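Local coordinates for protein uncharacterized ACR, COG1565 superfamily (Burkholderia thailandensis, PDB 4F3N) that is of unknown function but probably acts as an S-adenosyl-L-methionine-dependent methyltransferase, perhaps one that symmetrically dimethylates protein arginines, at residues S79-M82 with E83-Y87; H325-P328 with F329-P332. One frame throughout, in Å; residues are numbered along the deposited sequence.

Interaction 1: residues S79-M82 with E83-Y87; sequences SRYM and ERVLY
Arg80 and Glu83 meet along one flank of a helix whose backbone is joined by four consecutive i to i+4 bonds, from Glu83 N to Ser79 O through to Leu86 N to Met82 O. Their salt bridge is long: Arg80 NH1 stands 3.6 Å from Glu83 OE1, which lies near the guanidinium edge, with carboxylate and guanidinium planes turned 80° apart. Water reinforces it. One molecule donates to Glu83 OE1 at 2.9 Å and weakly to the Ser79 carbonyl; another accepts from Arg80 NH1 at 2.8 Å, in the guanidinium plane, and donates weakly to Glu83 OE2. The stronger partner of Arg80 is Glu68, which pairs with its NE.

Arg84 runs alongside Arg80 in the same direction, and its CD lies over one face of the Arg80 guanidinium, toward the rim, 3.6 Å above the plane. The pairing of Arg80 with two carboxylates would help offset the nearness of the second positive charge.

Apolar contacts line the buried flank. With CG trans to the backbone N (chi1 176°), the Tyr81 ring swings along the helix and receives Val85 CG1 over one face in a CH-pi contact, 3.9 Å from its centroid. One residue on, Met82 CG touches Leu86 CD1 at 3.7 Å, and Met82 CE rests on the same methyl.

This is helix 78-87, following directly on strand 76-77: Leu65 of helix 52-71 packs on Tyr81, Arg84 and Val85, while Phe245 of strand 245-250 meets the Tyr81 ring edge-to-face.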
loop_
_atom_site.group_PDB
_atom_site.type_symbol
_atom_site.label_atom_id
_atom_site.label_comp_id
_atom_site.label_asym_id
_atom_site.label_seq_id
_atom_site.Cartn_x
_atom_site.Cartn_y
_atom_site.Cartn_z
ATOM N N SER A 79 6.470 14.454 5.137
ATOM C CA SER A 79 6.300 13.121 5.790
ATOM C C SER A 79 5.629 13.273 7.159
ATOM O O SER A 79 4.802 12.453 7.571
ATOM C CB SER A 79 7.645 12.405 5.931
ATOM O OG SER A 79 8.658 13.277 6.485
ATOM N N ARG A 80 6.033 14.312 7.873
ATOM C CA ARG A 80 5.543 14.517 9.245
ATOM C C ARG A 80 4.060 14.959 9.188
ATOM O O ARG A 80 3.223 14.500 9.959
ATOM C CB ARG A 80 6.393 15.547 9.948
ATOM C CG ARG A 80 5.893 15.880 11.348
ATOM C CD ARG A 80 5.842 14.687 12.286
ATOM N NE ARG A 80 5.417 15.174 13.591
ATOM C CZ ARG A 80 5.104 14.394 14.611
ATOM N NH1 ARG A 80 5.180 13.059 14.512
ATOM N NH2 ARG A 80 4.684 14.960 15.728
ATOM N N TYR A 81 3.778 15.898 8.287
ATOM C CA TYR A 81 2.419 16.321 8.024
ATOM C C TYR A 81 1.539 15.125 7.684
ATOM O O TYR A 81 0.465 14.915 8.281
ATOM C CB TYR A 81 2.384 17.389 6.902
ATOM C CG TYR A 81 0.986 17.777 6.540
ATOM C CD1 TYR A 81 0.323 18.768 7.239
ATOM C CD2 TYR A 81 0.304 17.126 5.511
ATOM C CE1 TYR A 81 -1.000 19.121 6.918
ATOM C CE2 TYR A 81 -0.997 17.435 5.217
ATOM C CZ TYR A 81 -1.662 18.400 5.932
ATOM O OH TYR A 81 -2.980 18.707 5.618
ATOM N N MET A 82 1.994 14.333 6.721
ATOM C CA MET A 82 1.216 13.211 6.252
ATOM C C MET A 82 1.050 12.184 7.373
ATOM O O MET A 82 -0.021 11.624 7.568
ATOM C CB MET A 82 1.920 12.562 5.058
ATOM C CG MET A 82 1.081 11.539 4.346
ATOM S SD MET A 82 1.949 11.039 2.862
ATOM C CE MET A 82 1.241 9.419 2.616
ATOM N N GLU A 83 2.113 11.964 8.134
ATOM C CA GLU A 83 2.011 10.996 9.258
ATOM C C GLU A 83 0.906 11.409 10.215
ATOM O O GLU A 83 0.076 10.576 10.659
ATOM C CB GLU A 83 3.322 10.870 10.003
ATOM C CG GLU A 83 3.244 10.006 11.282
ATOM C CD GLU A 83 4.514 10.091 12.105
ATOM O OE1 GLU A 83 5.470 10.795 11.694
ATOM O OE2 GLU A 83 4.544 9.502 13.212
ATOM N N ARG A 84 0.872 12.691 10.560
ATOM C CA ARG A 84 -0.083 13.138 11.541
ATOM C C ARG A 84 -1.541 13.168 11.029
ATOM O O ARG A 84 -2.462 12.725 11.741
ATOM C CB ARG A 84 0.362 14.503 12.122
ATOM C CG ARG A 84 1.596 14.421 13.003
ATOM C CD ARG A 84 1.427 13.445 14.157
ATOM N NE ARG A 84 0.469 13.921 15.154
ATOM C CZ ARG A 84 0.124 13.235 16.252
ATOM N NH1 ARG A 84 -0.747 13.742 17.118
ATOM N NH2 ARG A 84 0.634 12.033 16.479
ATOM N N VAL A 85 -1.768 13.644 9.807
ATOM C CA VAL A 85 -3.146 13.758 9.320
ATOM C C VAL A 85 -3.740 12.383 9.031
ATOM O O VAL A 85 -4.968 12.181 9.145
ATOM C CB VAL A 85 -3.318 14.703 8.113
ATOM C CG1 VAL A 85 -2.784 16.102 8.437
ATOM C CG2 VAL A 85 -2.672 14.121 6.870
ATOM N N LEU A 86 -2.885 11.400 8.729
ATOM C CA LEU A 86 -3.366 10.065 8.454
ATOM C C LEU A 86 -3.444 9.204 9.725
ATOM O O LEU A 86 -4.372 8.430 9.869
ATOM C CB LEU A 86 -2.495 9.384 7.387
ATOM C CG LEU A 86 -2.470 9.982 5.961
ATOM C CD1 LEU A 86 -1.613 9.106 5.037
ATOM C CD2 LEU A 86 -3.896 10.066 5.435
ATOM N N TYR A 87 -2.482 9.359 10.621
ATOM C CA TYR A 87 -2.270 8.383 11.706
ATOM C C TYR A 87 -2.326 8.972 13.119
ATOM O O TYR A 87 -2.092 8.238 14.079
ATOM C CB TYR A 87 -0.975 7.609 11.494
ATOM C CG TYR A 87 -0.923 6.923 10.157
ATOM C CD1 TYR A 87 -1.771 5.855 9.893
ATOM C CD2 TYR A 87 -0.089 7.364 9.142
ATOM C CE1 TYR A 87 -1.793 5.240 8.663
ATOM C CE2 TYR A 87 -0.091 6.741 7.886
ATOM C CZ TYR A 87 -0.934 5.678 7.660
ATOM O OH TYR A 87 -1.028 4.991 6.447
HETATM O O HOH W 1 7.092 10.980 9.343
HETATM O O HOH W 2 4.328 10.959 16.224
#

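Interaction 2: residues H325-P328 with F329-P332; sequences HGDP and FVYP
Pro328 O is gripped twice: a water donates to it, the water oxygen 2.7 Å from Pro328 O, and the Tyr81 hydroxyl is hydrogen-bonded to it as well. The same water also donates to Val330 O, its oxygen again 2.7 Å from Val330 O, and so bridges two carbonyls of one turn.

Asp327 OD1 accepts the backbone N-H of Phe329, with 2.9 Å between Asp327 OD1 and Phe329 N, in a nearly straight bond that arrives 49° out of the carboxylate plane. The carboxylate reaches forward to the amide two residues on because Asp327 CG is turned trans to its own N (chi1 -175°). This also brings Asp327 OD1 within 3.4 Å of Phe329 CB, while the carboxylate and the Phe329 ring stand almost perpendicular. The Asp327 carbonyl closes the turn less firmly, its O taking Val330 N in a weak bond of 3.4 Å; the side-chain amide of Gln335 donates to the same oxygen.

The two central residues of the turn, Pro328 and Phe329, also pack on each other. Pro328 CG sits over the centre of the Phe329 ring, 4.1 Å from the centroid and only 6° off the normal, in a CH-pi contact. Phe247 and Tyr81 also meet this ring, Tyr81 in an edge-to-face stack.

Val330 CG2 packs against His325 and Asp327, 3.7 Å from His325 CE1. The His325 ring is held by a hydrogen bond between NE2 and Gln335, and Asp327 CB lies at its edge.

The backbone forms a type I beta turn from Asp327 to Val330, with proline second, and the Asp327 OD1 bond to Phe329 N superposes an Asx turn on it, in the connection between strands 324-325 and 336-342 of a small mixed sheet.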
loop_
_atom_site.group_PDB
_atom_site.type_symbol
_atom_site.label_atom_id
_atom_site.label_comp_id
_atom_site.label_asym_id
_atom_site.label_seq_id
_atom_site.Cartn_x
_atom_site.Cartn_y
_atom_site.Cartn_z
ATOM N N HIS A 325 -8.091 14.462 -6.026
ATOM C CA HIS A 325 -7.571 15.805 -6.268
ATOM C C HIS A 325 -6.205 15.948 -5.609
ATOM O O HIS A 325 -5.816 15.115 -4.822
ATOM C CB HIS A 325 -8.513 16.851 -5.718
ATOM C CG HIS A 325 -8.559 16.839 -4.238
ATOM N ND1 HIS A 325 -7.817 17.700 -3.496
ATOM C CD2 HIS A 325 -9.152 15.958 -3.350
ATOM C CE1 HIS A 325 -8.004 17.428 -2.191
ATOM N NE2 HIS A 325 -8.805 16.355 -2.096
ATOM N N GLY A 326 -5.498 17.032 -5.905
ATOM C CA GLY A 326 -4.080 17.112 -5.558
ATOM C C GLY A 326 -3.731 17.733 -4.233
ATOM O O GLY A 326 -2.561 17.772 -3.900
ATOM N N ASP A 327 -4.710 18.258 -3.494
ATOM C CA ASP A 327 -4.411 19.162 -2.377
ATOM C C ASP A 327 -4.473 18.466 -1.023
ATOM O O ASP A 327 -5.545 18.231 -0.478
ATOM C CB ASP A 327 -5.371 20.348 -2.398
ATOM C CG ASP A 327 -5.050 21.388 -1.347
ATOM O OD1 ASP A 327 -4.109 21.182 -0.557
ATOM O OD2 ASP A 327 -5.741 22.417 -1.326
ATOM N N PRO A 328 -3.302 18.177 -0.409
ATOM C CA PRO A 328 -3.326 17.498 0.874
ATOM C C PRO A 328 -3.735 18.339 2.096
ATOM O O PRO A 328 -3.816 17.786 3.179
ATOM C CB PRO A 328 -1.877 17.063 1.051
ATOM C CG PRO A 328 -1.128 18.137 0.399
ATOM C CD PRO A 328 -1.926 18.485 -0.831
ATOM N N PHE A 329 -3.997 19.636 1.915
ATOM C CA PHE A 329 -4.343 20.536 2.994
ATOM C C PHE A 329 -5.867 20.669 3.126
ATOM O O PHE A 329 -6.362 21.291 4.053
ATOM C CB PHE A 329 -3.693 21.900 2.718
ATOM C CG PHE A 329 -2.198 21.818 2.580
ATOM C CD1 PHE A 329 -1.450 21.070 3.493
ATOM C CD2 PHE A 329 -1.564 22.440 1.557
ATOM C CE1 PHE A 329 -0.066 20.952 3.371
ATOM C CE2 PHE A 329 -0.190 22.359 1.435
ATOM C CZ PHE A 329 0.545 21.605 2.326
ATOM N N VAL A 330 -6.606 20.028 2.233
ATOM C CA VAL A 330 -8.092 19.922 2.394
ATOM C C VAL A 330 -8.452 19.053 3.620
ATOM O O VAL A 330 -7.954 17.928 3.781
ATOM C CB VAL A 330 -8.747 19.371 1.105
ATOM C CG1 VAL A 330 -10.204 18.929 1.356
ATOM C CG2 VAL A 330 -8.639 20.393 -0.031
ATOM N N TYR A 331 -9.316 19.588 4.472
ATOM C CA TYR A 331 -9.870 18.914 5.643
ATOM C C TYR A 331 -8.964 17.824 6.234
ATOM O O TYR A 331 -9.248 16.634 6.088
ATOM C CB TYR A 331 -11.272 18.364 5.331
ATOM C CG TYR A 331 -12.263 19.459 5.047
ATOM C CD1 TYR A 331 -12.548 20.424 6.016
ATOM C CD2 TYR A 331 -12.866 19.572 3.802
ATOM C CE1 TYR A 331 -13.425 21.466 5.745
ATOM C CE2 TYR A 331 -13.751 20.604 3.529
ATOM C CZ TYR A 331 -14.000 21.556 4.493
ATOM O OH TYR A 331 -14.905 22.575 4.231
ATOM N N PRO A 332 -7.858 18.237 6.882
ATOM C CA PRO A 332 -6.998 17.273 7.560
ATOM C C PRO A 332 -7.795 16.269 8.416
ATOM O O PRO A 332 -8.642 16.661 9.216
ATOM C CB PRO A 332 -6.108 18.146 8.452
ATOM C CG PRO A 332 -6.013 19.421 7.719
ATOM C CD PRO A 332 -7.382 19.621 7.071
HETATM O O HOH W 3 -5.802 16.402 4.430
#

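The chain leaves helix 52-71, passes strand 76-77 and winds into helix 78-87, where interaction 1 joins successive turns without closing any loop. Some 240 residues later, after much of the methyltransferase core, interaction 2 folds the connection between strands 324-325 and 336-342 into a tight turn. The two are in series, neither nested nor crossing, with centres about 12 Å apart. Besides the Tyr81-Pro328 hydrogen bond, Val85 CG1 packs on Pro332 CB at 3.9 Å. Separate contacts tie the later loop further: Pro332 touches Leu61 of helix 52-71, while Pro328 and Pro332 rest on Phe247 and Phe245 of strand 245-250 in the antiparallel sheet.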